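Long-range contact in putative oxidoreductase (Thermus thermophilus, PDB 2ISM), which is a putative oxidoreductase of a beta-propeller family, folded as six four-stranded blades and carrying a bound calcium ion: residues 86-96 with 105-113. Sequence-based numbering, arbitrary orientation.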
ATOM      1  N   PHE B  86      -4.988 -14.278 -19.983  1.00 19.63           N
ATOM      2  CA  PHE B  86      -5.265 -13.233 -20.970  1.00 19.65           C
ATOM      3  C   PHE B  86      -3.935 -12.541 -21.287  1.00 23.16           C
ATOM      4  O   PHE B  86      -3.144 -12.281 -20.385  1.00 21.02           O
ATOM      5  CB  PHE B  86      -6.246 -12.228 -20.355  1.00 20.35           C
ATOM      6  CG  PHE B  86      -6.712 -11.162 -21.300  1.00 19.14           C
ATOM      7  CD1 PHE B  86      -7.823 -11.373 -22.114  1.00 24.02           C
ATOM      8  CD2 PHE B  86      -6.052  -9.941 -21.370  1.00 22.45           C
ATOM      9  CE1 PHE B  86      -8.272 -10.377 -22.982  1.00 18.31           C
ATOM     10  CE2 PHE B  86      -6.493  -8.940 -22.237  1.00 20.64           C
ATOM     11  CZ  PHE B  86      -7.606  -9.160 -23.044  1.00 18.14           C
ATOM     12  N   PRO B  87      -3.667 -12.215 -22.572  1.00 21.91           N
ATOM     13  CA  PRO B  87      -4.483 -12.442 -23.767  1.00 25.58           C
ATOM     14  C   PRO B  87      -4.204 -13.736 -24.545  1.00 26.90           C
ATOM     15  O   PRO B  87      -4.818 -13.965 -25.589  1.00 26.72           O
ATOM     16  CB  PRO B  87      -4.185 -11.200 -24.601  1.00 24.66           C
ATOM     17  CG  PRO B  87      -2.731 -11.011 -24.354  1.00 23.45           C
ATOM     18  CD  PRO B  87      -2.597 -11.246 -22.853  1.00 25.19           C
ATOM     19  N   GLN B  88      -3.283 -14.572 -24.059  1.00 26.23           N
ATOM     20  CA  GLN B  88      -2.993 -15.840 -24.738  1.00 31.40           C
ATOM     21  C   GLN B  88      -4.323 -16.548 -24.944  1.00 28.61           C
ATOM     22  O   GLN B  88      -4.572 -17.153 -25.983  1.00 24.46           O
ATOM     23  CB  GLN B  88      -2.063 -16.725 -23.903  1.00 36.50           C
ATOM     24  CG  GLN B  88      -2.476 -18.200 -23.892  1.00 48.92           C
ATOM     25  CD  GLN B  88      -1.299 -19.153 -23.904  1.00 55.89           C
ATOM     26  OE1 GLN B  88      -1.310 -20.179 -23.221  1.00 61.56           O
ATOM     27  NE2 GLN B  88      -0.283 -18.829 -24.696  1.00 60.97           N
ATOM     28  N   GLU B  89      -5.157 -16.494 -23.912  1.00 26.00           N
ATOM     29  CA  GLU B  89      -6.501 -17.049 -23.963  1.00 24.79           C
ATOM     30  C   GLU B  89      -7.247 -15.721 -24.008  1.00 22.30           C
ATOM     31  O   GLU B  89      -7.501 -15.111 -22.972  1.00 18.76           O
ATOM     32  CB  GLU B  89      -6.822 -17.813 -22.676  1.00 25.76           C
ATOM     33  CG  GLU B  89      -5.913 -19.012 -22.415  1.00 31.02           C
ATOM     34  CD  GLU B  89      -6.222 -20.203 -23.308  1.00 36.94           C
ATOM     35  OE1 GLU B  89      -7.050 -20.067 -24.235  1.00 34.67           O
ATOM     36  OE2 GLU B  89      -5.630 -21.279 -23.080  1.00 39.55           O
ATOM     37  N   PRO B  90      -7.569 -15.241 -25.219  1.00 20.23           N
ATOM     38  CA  PRO B  90      -8.266 -13.978 -25.482  1.00 19.06           C
ATOM     39  C   PRO B  90      -9.699 -14.194 -25.033  1.00 19.92           C
ATOM     40  O   PRO B  90     -10.543 -14.609 -25.824  1.00 20.00           O
ATOM     41  CB  PRO B  90      -8.120 -13.827 -26.985  1.00 23.52           C
ATOM     42  CG  PRO B  90      -8.279 -15.230 -27.443  1.00 25.22           C
ATOM     43  CD  PRO B  90      -7.389 -15.992 -26.476  1.00 24.37           C
ATOM     44  N   TYR B  91      -9.986 -13.882 -23.777  1.00 15.53           N
ATOM     45  CA  TYR B  91     -11.333 -14.085 -23.275  1.00 15.84           C
ATOM     46  C   TYR B  91     -11.605 -13.120 -22.127  1.00 17.25           C
ATOM     47  O   TYR B  91     -10.789 -12.959 -21.219  1.00 14.95           O
ATOM     48  CB  TYR B  91     -11.739 -15.504 -22.872  1.00 16.05           C
ATOM     49  CG  TYR B  91     -11.630 -16.493 -24.013  1.00 21.83           C
ATOM     50  CD1 TYR B  91     -12.490 -16.417 -25.109  1.00 22.51           C
ATOM     51  CD2 TYR B  91     -10.644 -17.482 -24.015  1.00 22.94           C
ATOM     52  CE1 TYR B  91     -12.372 -17.299 -26.182  1.00 23.79           C
ATOM     53  CE2 TYR B  91     -10.516 -18.372 -25.085  1.00 24.65           C
ATOM     54  CZ  TYR B  91     -11.383 -18.273 -26.164  1.00 26.77           C
ATOM     55  OH  TYR B  91     -11.256 -19.136 -27.227  1.00 26.34           O
ATOM     56  N   VAL B  92     -12.763 -12.473 -22.196  1.00 13.46           N
ATOM     57  CA  VAL B  92     -13.213 -11.543 -21.171  1.00 13.95           C
ATOM     58  C   VAL B  92     -14.522 -12.137 -20.654  1.00 14.80           C
ATOM     59  O   VAL B  92     -15.440 -12.413 -21.434  1.00 13.31           O
ATOM     60  CB  VAL B  92     -13.495 -10.134 -21.748  1.00 12.26           C
ATOM     61  CG1 VAL B  92     -14.080  -9.234 -20.664  1.00 15.41           C
ATOM     62  CG2 VAL B  92     -12.208  -9.522 -22.292  1.00 17.32           C
ATOM     63  N   TYR B  93     -14.602 -12.352 -19.345  1.00 11.09           N
ATOM     64  CA  TYR B  93     -15.805 -12.927 -18.759  1.00  9.01           C
ATOM     65  C   TYR B  93     -16.710 -11.837 -18.223  1.00 11.45           C
ATOM     66  O   TYR B  93     -16.240 -10.811 -17.733  1.00 12.06           O
ATOM     67  CB  TYR B  93     -15.434 -13.907 -17.643  1.00  9.99           C
ATOM     68  CG  TYR B  93     -14.756 -15.161 -18.164  1.00 12.37           C
ATOM     69  CD1 TYR B  93     -15.430 -16.384 -18.189  1.00  9.54           C
ATOM     70  CD2 TYR B  93     -13.453 -15.115 -18.658  1.00 15.47           C
ATOM     71  CE1 TYR B  93     -14.826 -17.528 -18.688  1.00  9.68           C
ATOM     72  CE2 TYR B  93     -12.834 -16.257 -19.166  1.00 13.17           C
ATOM     73  CZ  TYR B  93     -13.528 -17.458 -19.178  1.00 14.53           C
ATOM     74  OH  TYR B  93     -12.926 -18.587 -19.691  1.00 18.41           O
ATOM     75  N   ALA B  94     -18.012 -12.060 -18.331  1.00  9.27           N
ATOM     76  CA  ALA B  94     -18.983 -11.090 -17.851  1.00  9.82           C
ATOM     77  C   ALA B  94     -20.214 -11.799 -17.324  1.00  9.49           C
ATOM     78  O   ALA B  94     -20.616 -12.835 -17.857  1.00 10.95           O
ATOM     79  CB  ALA B  94     -19.372 -10.138 -18.978  1.00 10.62           C
ATOM     80  N   TYR B  95     -20.794 -11.235 -16.267  1.00  7.64           N
ATOM     81  CA  TYR B  95     -22.001 -11.764 -15.636  1.00  9.35           C
ATOM     82  C   TYR B  95     -23.125 -10.835 -16.077  1.00  8.22           C
ATOM     83  O   TYR B  95     -23.015  -9.622 -15.903  1.00  9.43           O
ATOM     84  CB  TYR B  95     -21.859 -11.701 -14.109  1.00  9.02           C
ATOM     85  CG  TYR B  95     -23.002 -12.315 -13.317  1.00 10.30           C
ATOM     86  CD1 TYR B  95     -22.812 -13.491 -12.588  1.00 12.09           C
ATOM     87  CD2 TYR B  95     -24.256 -11.705 -13.264  1.00  8.64           C
ATOM     88  CE1 TYR B  95     -23.840 -14.044 -11.819  1.00 12.58           C
ATOM     89  CE2 TYR B  95     -25.299 -12.252 -12.500  1.00  6.02           C
ATOM     90  CZ  TYR B  95     -25.081 -13.419 -11.780  1.00 10.39           C
ATOM     91  OH  TYR B  95     -26.086 -13.966 -11.013  1.00 13.20           O
ATOM     92  N   ARG B  96     -24.198 -11.383 -16.646  1.00  9.20           N
ATOM     93  CA  ARG B  96     -25.298 -10.528 -17.085  1.00  9.26           C
ATOM     94  C   ARG B  96     -26.680 -11.151 -16.919  1.00 11.06           C
ATOM     95  O   ARG B  96     -26.835 -12.376 -16.916  1.00 10.44           O
ATOM     96  CB  ARG B  96     -25.128 -10.143 -18.565  1.00  9.78           C
ATOM     97  CG  ARG B  96     -25.312 -11.321 -19.523  1.00 10.76           C
ATOM     98  CD  ARG B  96     -25.519 -10.866 -20.963  1.00 17.60           C
ATOM     99  NE  ARG B  96     -25.585 -12.003 -21.879  1.00 13.07           N
ATOM    100  CZ  ARG B  96     -25.815 -11.907 -23.185  1.00 20.52           C
ATOM    101  NH1 ARG B  96     -26.009 -10.719 -23.745  1.00 16.25           N
ATOM    102  NH2 ARG B  96     -25.833 -13.003 -23.937  1.00 16.63           N
ATOM    103  N   ASN B 105     -29.962 -15.126 -15.201  1.00  8.59           N
ATOM    104  CA  ASN B 105     -28.613 -14.581 -15.130  1.00  9.65           C
ATOM    105  C   ASN B 105     -27.673 -15.632 -15.721  1.00 10.91           C
ATOM    106  O   ASN B 105     -27.980 -16.827 -15.730  1.00 11.67           O
ATOM    107  CB  ASN B 105     -28.220 -14.257 -13.679  1.00 10.61           C
ATOM    108  CG  ASN B 105     -28.830 -12.947 -13.183  1.00 11.33           C
ATOM    109  OD1 ASN B 105     -29.643 -12.925 -12.254  1.00 13.08           O
ATOM    110  ND2 ASN B 105     -28.435 -11.852 -13.806  1.00  7.20           N
ATOM    111  N   GLN B 106     -26.538 -15.184 -16.236  1.00  9.13           N
ATOM    112  CA  GLN B 106     -25.579 -16.094 -16.835  1.00  8.92           C
ATOM    113  C   GLN B 106     -24.207 -15.461 -16.870  1.00  9.80           C
ATOM    114  O   GLN B 106     -24.064 -14.249 -16.732  1.00 11.35           O
ATOM    115  CB  GLN B 106     -25.991 -16.431 -18.273  1.00 11.52           C
ATOM    116  CG  GLN B 106     -26.277 -15.203 -19.120  1.00 14.35           C
ATOM    117  CD  GLN B 106     -26.505 -15.520 -20.590  1.00 15.66           C
ATOM    118  OE1 GLN B 106     -27.171 -16.497 -20.940  1.00 21.07           O
ATOM    119  NE2 GLN B 106     -25.967 -14.677 -21.456  1.00 13.04           N
ATOM    120  N   VAL B 107     -23.202 -16.304 -17.045  1.00  8.52           N
ATOM    121  CA  VAL B 107     -21.837 -15.844 -17.171  1.00 10.11           C
ATOM    122  C   VAL B 107     -21.508 -16.137 -18.619  1.00 10.97           C
ATOM    123  O   VAL B 107     -21.679 -17.265 -19.082  1.00 12.87           O
ATOM    124  CB  VAL B 107     -20.860 -16.635 -16.284  1.00 10.34           C
ATOM    125  CG1 VAL B 107     -19.431 -16.219 -16.614  1.00  8.88           C
ATOM    126  CG2 VAL B 107     -21.152 -16.365 -14.808  1.00  9.49           C
ATOM    127  N   VAL B 108     -21.072 -15.118 -19.342  1.00 10.75           N
ATOM    128  CA  VAL B 108     -20.717 -15.292 -20.737  1.00 11.55           C
ATOM    129  C   VAL B 108     -19.240 -14.979 -20.896  1.00 13.65           C
ATOM    130  O   VAL B 108     -18.591 -14.492 -19.972  1.00 12.66           O
ATOM    131  CB  VAL B 108     -21.542 -14.363 -21.662  1.00 11.82           C
ATOM    132  CG1 VAL B 108     -23.012 -14.742 -21.593  1.00 17.42           C
ATOM    133  CG2 VAL B 108     -21.347 -12.904 -21.259  1.00 14.92           C
ATOM    134  N   ARG B 109     -18.720 -15.273 -22.076  1.00 13.19           N
ATOM    135  CA  ARG B 109     -17.327 -15.037 -22.383  1.00 14.62           C
ATOM    136  C   ARG B 109     -17.264 -14.344 -23.743  1.00 12.87           C
ATOM    137  O   ARG B 109     -17.972 -14.738 -24.667  1.00 13.57           O
ATOM    138  CB  ARG B 109     -16.600 -16.384 -22.435  1.00 19.14           C
ATOM    139  CG  ARG B 109     -15.113 -16.300 -22.591  1.00 26.87           C
ATOM    140  CD  ARG B 109     -14.463 -17.659 -22.365  1.00 24.28           C
ATOM    141  NE  ARG B 109     -14.489 -18.535 -23.534  1.00 20.93           N
ATOM    142  CZ  ARG B 109     -13.830 -19.689 -23.598  1.00 24.94           C
ATOM    143  NH1 ARG B 109     -13.109 -20.092 -22.559  1.00 16.90           N
ATOM    144  NH2 ARG B 109     -13.877 -20.434 -24.696  1.00 23.85           N
ATOM    145  N   LEU B 110     -16.437 -13.307 -23.855  1.00 11.44           N
ATOM    146  CA  LEU B 110     -16.271 -12.583 -25.114  1.00 15.67           C
ATOM    147  C   LEU B 110     -14.862 -12.831 -25.642  1.00 16.33           C
ATOM    148  O   LEU B 110     -13.922 -12.993 -24.861  1.00 15.29           O
ATOM    149  CB  LEU B 110     -16.443 -11.071 -24.917  1.00 14.48           C
ATOM    150  CG  LEU B 110     -17.717 -10.490 -24.303  1.00 20.25           C
ATOM    151  CD1 LEU B 110     -17.745  -8.991 -24.572  1.00 26.71           C
ATOM    152  CD2 LEU B 110     -18.941 -11.146 -24.905  1.00 29.43           C
ATOM    153  N   ARG B 111     -14.714 -12.861 -26.962  1.00 16.09           N
ATOM    154  CA  ARG B 111     -13.397 -13.052 -27.558  1.00 18.66           C
ATOM    155  C   ARG B 111     -12.768 -11.672 -27.749  1.00 20.02           C
ATOM    156  O   ARG B 111     -13.362 -10.781 -28.364  1.00 18.07           O
ATOM    157  CB  ARG B 111     -13.504 -13.785 -28.903  1.00 21.76           C
ATOM    158  CG  ARG B 111     -12.191 -13.820 -29.692  1.00 25.80           C
ATOM    159  CD  ARG B 111     -12.315 -14.658 -30.954  1.00 33.41           C
ATOM    160  NE  ARG B 111     -12.245 -16.089 -30.669  1.00 39.26           N
ATOM    161  CZ  ARG B 111     -11.124 -16.730 -30.351  1.00 41.74           C
ATOM    162  NH1 ARG B 111      -9.976 -16.068 -30.281  1.00 43.35           N
ATOM    163  NH2 ARG B 111     -11.152 -18.032 -30.098  1.00 41.31           N
ATOM    164  N   HIS B 112     -11.569 -11.502 -27.202  1.00 19.69           N
ATOM    165  CA  HIS B 112     -10.835 -10.242 -27.278  1.00 20.22           C
ATOM    166  C   HIS B 112     -10.219 -10.041 -28.657  1.00 21.05           C
ATOM    167  O   HIS B 112      -9.490 -10.902 -29.145  1.00 21.51           O
ATOM    168  CB  HIS B 112      -9.736 -10.237 -26.212  1.00 17.40           C
ATOM    169  CG  HIS B 112      -8.885  -9.005 -26.215  1.00 18.37           C
ATOM    170  ND1 HIS B 112      -9.367  -7.764 -25.854  1.00 14.54           N
ATOM    171  CD2 HIS B 112      -7.576  -8.827 -26.516  1.00 19.63           C
ATOM    172  CE1 HIS B 112      -8.390  -6.877 -25.932  1.00 20.47           C
ATOM    173  NE2 HIS B 112      -7.296  -7.496 -26.329  1.00 20.97           N
ATOM    174  N   LEU B 113     -10.508  -8.899 -29.274  1.00 17.31           N
ATOM    175  CA  LEU B 113      -9.983  -8.590 -30.603  1.00 24.05           C
ATOM    176  C   LEU B 113      -9.106  -7.348 -30.588  1.00 29.49           C
ATOM    177  O   LEU B 113      -8.833  -6.758 -31.634  1.00 33.01           O
ATOM    178  CB  LEU B 113     -11.133  -8.392 -31.595  1.00 20.35           C
ATOM    179  CG  LEU B 113     -12.074  -9.588 -31.793  1.00 24.66           C
ATOM    180  CD1 LEU B 113     -13.235  -9.194 -32.703  1.00 25.63           C
ATOM    181  CD2 LEU B 113     -11.295 -10.757 -32.382  1.00 27.05           C
TER
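Arg-109 packs against both Tyr-91 and Tyr-93 on one face of an antiparallel hairpin, the two middle strands of a four-stranded propeller blade. Its guanidinium lies flat on the Tyr-91 ring, planes 14° apart, with Arg-109 CZ 3.6 Å from the centroid of the Tyr-91 ring and almost on its normal, a cation-pi contact. The chain bends at chi3 (82°), and CG, ahead of that bend, makes a CH-pi contact over Tyr-93. Arg-109 NH1 then gives a nearly straight hydrogen bond, in the guanidinium plane, to Tyr-93 OH at 3.2 Å. Asp-120 and Glu-177 form salt bridges to the same guanidinium, and Tyr-93 OH is also hydrogen-bonded to Pro-176 O.

Beneath this, paired backbone bonds join Val-92 with Leu-110, Ala-94 with Val-108 and Arg-96 with Gln-106; Leu-110 N to Val-92 O is 2.8 Å. Apolar contacts sit on both faces: Ala-94 CB meets Val-108 CG2 at 4.1 Å, and Tyr-95 CD1 meets Val-107 CG2 at 4.0 Å.

Beyond the ladder, Phe-86 turns its edge onto the His-112 face, Phe-86 CZ 3.4 Å from His-112 CG, while His-112 ND1 is hydrogen-bonded to Tyr-64 OH.

The stack on Tyr-91 and the in-plane bond to Tyr-93 OH limit rotation of the guanidinium, and the carboxylates probably offset its buried charge, with Arg-121 also close by.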